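Transcriptional regulator (AraC-type DNA-binding domain-containing proteins) (Chromobacterium violaceum, PDB 3OIO) probably binds specific DNA sequences as a transcription factor, the fragment here being its AraC-type helix-turn-helix DNA-binding domain. Local coordinates at residues 61-64 and 65-68. Sequence-based numbering, arbitrary orientation. Where two conformers were deposited one is given.
Sequences LNRA and RQLL
The Arg63 guanidinium takes Gln66 OE1 at its edge, near its plane, in the conformer described, one of two modelled for Gln66, so the bond is probably not permanent. Arg63 NE lies 3.0 Å from Gln66 OE1. Its N-H points at the oxygen with an angle of 162°. On the acceptor side the fit is less flat, since the donor is tilted from the plane of the amide carbonyl and the two planar groups are turned 33° against each other. Arg63 reaches this position by folding back: CG stands anti to the backbone N (chi1 174°), and bends at chi2 and chi3 bring NE round to the glutamine, whose own chain runs straight beyond CG. The Arg65 guanidinium likewise has a partner in plane at its edge, a water 2.9 Å from Arg65 NH1. That water donates to Asn62 OD1 at 2.7 Å and so bridges the two side chains, while Asn62 ND2 is held by Glu58 O one turn back. Beneath these polar groups the i to i+4 backbone bonds are regular, from Arg65 N to Leu61 O at 2.9 Å through Leu68 N to Ala64 O at 2.8 Å. Leu68 CG lies 3.2 Å from Ala64 O, and Leu67 CG rests 3.5 Å from Arg63 O, so both leucines pack against carbonyls of the preceding turn. Ala64, Leu67 and Leu68 all touch Ile78 of helix 75-81, whereas Ala64 meets Phe90 and Leu68 meets Tyr94 of helix 87-98. Two turns of an amphipathic helix thus carry polar side-chain links outside and an aliphatic face inside, within the long helix 52-70 that, as in AraC-family DNA-binding domains, connects two helix-turn-helix subdomains.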
loop_
_atom_site.group_PDB
_atom_site.type_symbol
_atom_site.label_atom_id
_atom_site.label_comp_id
_atom_site.label_asym_id
_atom_site.label_seq_id
_atom_site.Cartn_x
_atom_site.Cartn_y
_atom_site.Cartn_z
ATOM N N LEU A 61 -0.783 3.359 0.667
ATOM C CA LEU A 61 -1.537 4.567 0.280
ATOM C C LEU A 61 -3.052 4.377 0.448
ATOM O O LEU A 61 -3.757 5.322 0.861
ATOM C CB LEU A 61 -1.235 4.951 -1.176
ATOM C CG LEU A 61 0.169 5.592 -1.295
ATOM C CD1 LEU A 61 0.527 5.691 -2.794
ATOM C CD2 LEU A 61 0.341 6.995 -0.575
ATOM N N ASN A 62 -3.563 3.169 0.134
ATOM C CA ASN A 62 -4.962 2.903 0.378
ATOM C C ASN A 62 -5.306 2.843 1.860
ATOM O O ASN A 62 -6.402 3.285 2.246
ATOM C CB ASN A 62 -5.416 1.636 -0.382
ATOM C CG ASN A 62 -5.815 1.969 -1.809
ATOM O OD1 ASN A 62 -6.952 2.413 -2.071
ATOM N ND2 ASN A 62 -4.883 1.789 -2.744
ATOM N N ARG A 63 -4.402 2.303 2.696
ATOM C CA ARG A 63 -4.664 2.384 4.134
ATOM C C ARG A 63 -4.704 3.870 4.558
ATOM O O ARG A 63 -5.543 4.287 5.383
ATOM C CB ARG A 63 -3.622 1.584 4.948
ATOM C CG ARG A 63 -3.764 1.744 6.480
ATOM C CD ARG A 63 -5.135 1.404 7.086
ATOM N NE ARG A 63 -5.728 0.114 6.716
ATOM C CZ ARG A 63 -5.524 -1.036 7.362
ATOM N NH1 ARG A 63 -6.144 -2.155 6.961
ATOM N NH2 ARG A 63 -4.686 -1.086 8.398
ATOM N N ALA A 64 -3.803 4.672 4.001
ATOM C CA ALA A 64 -3.776 6.113 4.342
ATOM C C ALA A 64 -5.114 6.759 3.953
ATOM O O ALA A 64 -5.682 7.603 4.687
ATOM C CB ALA A 64 -2.611 6.788 3.632
ATOM N N ARG A 65 -5.624 6.390 2.787
ATOM C CA ARG A 65 -6.917 6.928 2.350
ATOM C C ARG A 65 -8.013 6.573 3.360
ATOM O O ARG A 65 -8.859 7.437 3.712
ATOM C CB ARG A 65 -7.244 6.399 0.938
ATOM C CG ARG A 65 -8.623 6.848 0.418
ATOM C CD ARG A 65 -8.778 6.520 -1.048
ATOM N NE ARG A 65 -10.085 6.937 -1.520
ATOM C CZ ARG A 65 -11.186 6.159 -1.510
ATOM N NH1 ARG A 65 -11.122 4.912 -1.055
ATOM N NH2 ARG A 65 -12.362 6.635 -1.941
ATOM N N GLN A 66 -8.029 5.311 3.809
ATOM C CA GLN A 66 -8.971 4.890 4.841
ATOM C C GLN A 66 -8.858 5.740 6.108
ATOM O O GLN A 66 -9.880 6.150 6.669
ATOM C CB GLN A 66 -8.845 3.374 5.141
ATOM C CG GLN A 66 -9.195 2.456 3.938
ATOM C CD GLN A 66 -8.881 0.963 4.167
ATOM O OE1 GLN A 66 -7.773 0.591 4.553
ATOM N NE2 GLN A 66 -9.843 0.118 3.884
ATOM N N LEU A 67 -7.633 6.031 6.542
ATOM C CA LEU A 67 -7.397 6.861 7.742
ATOM C C LEU A 67 -7.797 8.341 7.534
ATOM O O LEU A 67 -8.286 8.999 8.458
ATOM C CB LEU A 67 -5.931 6.762 8.193
ATOM C CG LEU A 67 -5.489 5.364 8.662
ATOM C CD1 LEU A 67 -3.968 5.360 8.875
ATOM C CD2 LEU A 67 -6.199 4.908 9.941
ATOM N N LEU A 68 -7.612 8.837 6.319
ATOM C CA LEU A 68 -8.019 10.192 5.975
ATOM C C LEU A 68 -9.512 10.333 6.003
ATOM O O LEU A 68 -10.038 11.416 6.324
ATOM C CB LEU A 68 -7.503 10.562 4.596
ATOM C CG LEU A 68 -5.974 10.831 4.615
ATOM C CD1 LEU A 68 -5.440 10.720 3.195
ATOM C CD2 LEU A 68 -5.641 12.222 5.230
HETATM O O HOH W 1 -8.993 3.036 -0.486
#